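Long-range contact in putative cytosine/guanine deaminase (Unidentified, PDB 2PAJ), which deaminates pterins, catalysing the zinc-dependent hydrolysis of a 2-amino-4-hydroxypteridine to a 2,4-dihydroxypteridine and ammonium: residues N138-P146 / P182-L190. Sequence-based numbering, arbitrary orientation.
Sequences NYVYYPGMP and PTALRPETL
Tyr-142 lays the face of its ring over the backbone of Ala-184, an example of how two loops can pack through CH-pi contact where no direct hydrogen bond joins them. Ala-184 CA stands 3.6 Å from the centroid of the Tyr-142 ring and only 12° off its normal, while Met-145 CB sits over the centre of the opposite face, so the ring is held between Ala-184 of the other loop and Met-145 of its own. Chi1 of 58° sets Tyr-142 CG between the backbone N and the carbonyl carbon and turns the ring against Ala-184 at the start of the 3-10 segment 184-185. Beside Ala-184, on the same side of the ring, Thr-183 CG2 comes within 3.6 Å of Tyr-142 CE1.

Further van der Waals contact comes from Pro-143, whose CD lies 3.5 Å from both Arg-186 O and Pro-187 O. Both segments belong to loops that follow neighbouring parallel strands, 131-136 and 163-168, of the TIM-barrel-like amidohydrolase fold and lead into helices 149-159 and 190-203; Thr-189 is the N-cap residue of the latter. The type II turn from Tyr-142 to Met-145, closed by Met-145 N to Tyr-142 O, brings Met-145 back over the ring.

Polar linkage across the contact is indirect: one water donates to Pro-143 O at 2.9 Å and to Thr-183 O at 3.0 Å. Glu-188, extended beyond CG, reaches past Pro-143 CD and places OE1 3.7 Å from Tyr-141 CB. That carboxylate oxygen forms a salt bridge with Arg-168, which also makes a cation-pi contact with Tyr-141, while Tyr-141 OH hydrogen-bonds to Ser-150. The side chain of Tyr-141 is about 14 Å from the zinc ion. The Tyr-139 ring meets that of the zinc ligand His-78, with planes at about 60°.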
loop_
_atom_site.group_PDB
_atom_site.type_symbol
_atom_site.label_atom_id
_atom_site.label_comp_id
_atom_site.label_asym_id
_atom_site.label_seq_id
_atom_site.Cartn_x
_atom_site.Cartn_y
_atom_site.Cartn_z
ATOM N N ASN A 138 1.712 -4.656 9.819
ATOM C CA ASN A 138 2.308 -5.814 10.463
ATOM C C ASN A 138 1.948 -5.873 11.939
ATOM O O ASN A 138 2.071 -4.883 12.663
ATOM C CB ASN A 138 3.831 -5.786 10.276
ATOM C CG ASN A 138 4.521 -6.983 10.905
ATOM O OD1 ASN A 138 3.923 -8.052 11.051
ATOM N ND2 ASN A 138 5.795 -6.817 11.253
ATOM N N TYR A 139 1.467 -7.030 12.383
ATOM C CA TYR A 139 1.115 -7.162 13.781
ATOM C C TYR A 139 1.590 -8.448 14.414
ATOM O O TYR A 139 1.105 -8.863 15.478
ATOM C CB TYR A 139 -0.381 -6.933 14.013
ATOM C CG TYR A 139 -1.319 -7.848 13.283
ATOM C CD1 TYR A 139 -1.435 -9.190 13.637
ATOM C CD2 TYR A 139 -2.157 -7.344 12.298
ATOM C CE1 TYR A 139 -2.365 -10.004 13.041
ATOM C CE2 TYR A 139 -3.094 -8.139 11.687
ATOM C CZ TYR A 139 -3.197 -9.470 12.062
ATOM O OH TYR A 139 -4.130 -10.268 11.459
ATOM N N VAL A 140 2.564 -9.077 13.771
ATOM C CA VAL A 140 3.132 -10.258 14.381
ATOM C C VAL A 140 4.296 -9.743 15.248
ATOM O O VAL A 140 5.383 -9.401 14.766
ATOM C CB VAL A 140 3.596 -11.312 13.335
ATOM C CG1 VAL A 140 2.770 -11.165 12.070
ATOM C CG2 VAL A 140 5.071 -11.211 13.059
ATOM N N TYR A 141 3.998 -9.631 16.541
ATOM C CA TYR A 141 4.924 -9.175 17.566
ATOM C C TYR A 141 4.430 -9.828 18.855
ATOM O O TYR A 141 3.223 -10.000 19.053
ATOM C CB TYR A 141 4.856 -7.659 17.713
ATOM C CG TYR A 141 5.330 -6.893 16.497
ATOM C CD1 TYR A 141 6.672 -6.927 16.109
ATOM C CD2 TYR A 141 4.432 -6.135 15.729
ATOM C CE1 TYR A 141 7.109 -6.238 15.000
ATOM C CE2 TYR A 141 4.859 -5.434 14.607
ATOM C CZ TYR A 141 6.199 -5.498 14.253
ATOM O OH TYR A 141 6.636 -4.855 13.131
ATOM N N TYR A 142 5.358 -10.204 19.727
ATOM C CA TYR A 142 5.010 -10.835 20.997
ATOM C C TYR A 142 6.271 -10.969 21.823
ATOM O O TYR A 142 7.359 -11.136 21.276
ATOM C CB TYR A 142 4.391 -12.211 20.760
ATOM C CG TYR A 142 5.283 -13.169 19.995
ATOM C CD1 TYR A 142 6.142 -14.045 20.671
ATOM C CD2 TYR A 142 5.226 -13.240 18.597
ATOM C CE1 TYR A 142 6.909 -14.976 19.980
ATOM C CE2 TYR A 142 5.988 -14.164 17.894
ATOM C CZ TYR A 142 6.824 -15.034 18.591
ATOM O OH TYR A 142 7.544 -15.987 17.907
ATOM N N PRO A 143 6.141 -10.884 23.155
ATOM C CA PRO A 143 7.298 -10.996 24.040
ATOM C C PRO A 143 8.209 -12.170 23.695
ATOM O O PRO A 143 7.755 -13.306 23.566
ATOM C CB PRO A 143 6.653 -11.134 25.410
ATOM C CG PRO A 143 5.429 -10.280 25.276
ATOM C CD PRO A 143 4.898 -10.697 23.930
ATOM N N GLY A 144 9.495 -11.884 23.525
ATOM C CA GLY A 144 10.450 -12.936 23.230
ATOM C C GLY A 144 10.501 -13.473 21.813
ATOM O O GLY A 144 11.143 -14.496 21.567
ATOM N N MET A 145 9.834 -12.810 20.874
ATOM C CA MET A 145 9.860 -13.260 19.488
ATOM C C MET A 145 11.325 -13.459 19.080
ATOM O O MET A 145 12.153 -12.562 19.240
ATOM C CB MET A 145 9.177 -12.223 18.598
ATOM C CG MET A 145 9.174 -12.561 17.104
ATOM S SD MET A 145 8.016 -11.501 16.176
ATOM C CE MET A 145 8.498 -9.884 16.742
ATOM N N PRO A 146 11.659 -14.652 18.556
ATOM C CA PRO A 146 13.013 -15.011 18.120
ATOM C C PRO A 146 13.507 -14.318 16.862
ATOM O O PRO A 146 14.696 -14.369 16.552
ATOM C CB PRO A 146 12.923 -16.521 17.934
ATOM C CG PRO A 146 11.546 -16.695 17.444
ATOM C CD PRO A 146 10.745 -15.794 18.371
ATOM N N PRO A 182 -0.801 -19.210 23.429
ATOM C CA PRO A 182 0.642 -19.486 23.333
ATOM C C PRO A 182 1.541 -18.255 23.196
ATOM O O PRO A 182 1.072 -17.146 22.948
ATOM C CB PRO A 182 0.734 -20.397 22.112
ATOM C CG PRO A 182 -0.407 -19.898 21.232
ATOM C CD PRO A 182 -1.529 -19.688 22.234
ATOM N N THR A 183 2.843 -18.477 23.359
ATOM C CA THR A 183 3.866 -17.433 23.244
ATOM C C THR A 183 3.492 -16.365 22.216
ATOM O O THR A 183 3.361 -15.192 22.538
ATOM C CB THR A 183 5.242 -18.031 22.783
ATOM O OG1 THR A 183 5.556 -19.202 23.550
ATOM C CG2 THR A 183 6.369 -17.008 22.954
ATOM N N ALA A 184 3.320 -16.797 20.973
ATOM C CA ALA A 184 3.010 -15.908 19.853
ATOM C C ALA A 184 1.801 -14.971 19.934
ATOM O O ALA A 184 1.854 -13.860 19.405
ATOM C CB ALA A 184 2.919 -16.733 18.580
ATOM N N LEU A 185 0.717 -15.392 20.579
ATOM C CA LEU A 185 -0.467 -14.538 20.651
ATOM C C LEU A 185 -0.619 -13.661 21.888
ATOM O O LEU A 185 -1.662 -13.030 22.066
ATOM C CB LEU A 185 -1.738 -15.379 20.487
ATOM C CG LEU A 185 -1.962 -16.109 19.155
ATOM C CD1 LEU A 185 -1.705 -15.118 18.019
ATOM C CD2 LEU A 185 -1.051 -17.344 19.034
ATOM N N ARG A 186 0.400 -13.613 22.745
ATOM C CA ARG A 186 0.331 -12.797 23.959
ATOM C C ARG A 186 0.633 -11.337 23.699
ATOM O O ARG A 186 1.590 -11.002 22.991
ATOM C CB ARG A 186 1.304 -13.304 25.021
ATOM C CG ARG A 186 0.680 -14.237 26.039
ATOM C CD ARG A 186 1.752 -14.865 26.886
ATOM N NE ARG A 186 1.351 -16.184 27.358
ATOM C CZ ARG A 186 2.214 -17.125 27.714
ATOM N NH1 ARG A 186 3.521 -16.878 27.646
ATOM N NH2 ARG A 186 1.773 -18.305 28.134
ATOM N N PRO A 187 -0.167 -10.443 24.294
ATOM C CA PRO A 187 0.061 -9.014 24.090
ATOM C C PRO A 187 1.412 -8.519 24.608
ATOM O O PRO A 187 2.111 -9.205 25.348
ATOM C CB PRO A 187 -1.131 -8.364 24.802
ATOM C CG PRO A 187 -1.504 -9.361 25.850
ATOM C CD PRO A 187 -1.334 -10.684 25.161
ATOM N N GLU A 188 1.785 -7.326 24.176
ATOM C CA GLU A 188 3.025 -6.717 24.609
ATOM C C GLU A 188 2.642 -5.646 25.611
ATOM O O GLU A 188 1.589 -5.021 25.492
ATOM C CB GLU A 188 3.744 -6.051 23.444
ATOM C CG GLU A 188 4.378 -6.974 22.456
ATOM C CD GLU A 188 5.034 -6.186 21.345
ATOM O OE1 GLU A 188 4.305 -5.448 20.640
ATOM O OE2 GLU A 188 6.271 -6.295 21.177
ATOM N N THR A 189 3.490 -5.427 26.599
ATOM C CA THR A 189 3.192 -4.397 27.571
ATOM C C THR A 189 3.330 -3.061 26.842
ATOM O O THR A 189 4.148 -2.931 25.940
ATOM C CB THR A 189 4.162 -4.478 28.755
ATOM O OG1 THR A 189 4.236 -3.201 29.395
ATOM C CG2 THR A 189 5.549 -4.903 28.283
ATOM N N LEU A 190 2.513 -2.084 27.222
ATOM C CA LEU A 190 2.528 -0.754 26.608
ATOM C C LEU A 190 3.930 -0.155 26.374
ATOM O O LEU A 190 4.228 0.331 25.280
ATOM C CB LEU A 190 1.674 0.190 27.462
ATOM C CG LEU A 190 1.320 1.622 27.036
ATOM C CD1 LEU A 190 2.534 2.514 27.136
ATOM C CD2 LEU A 190 0.756 1.622 25.629
HETATM O O HOH W 1 5.087 -13.786 24.529
#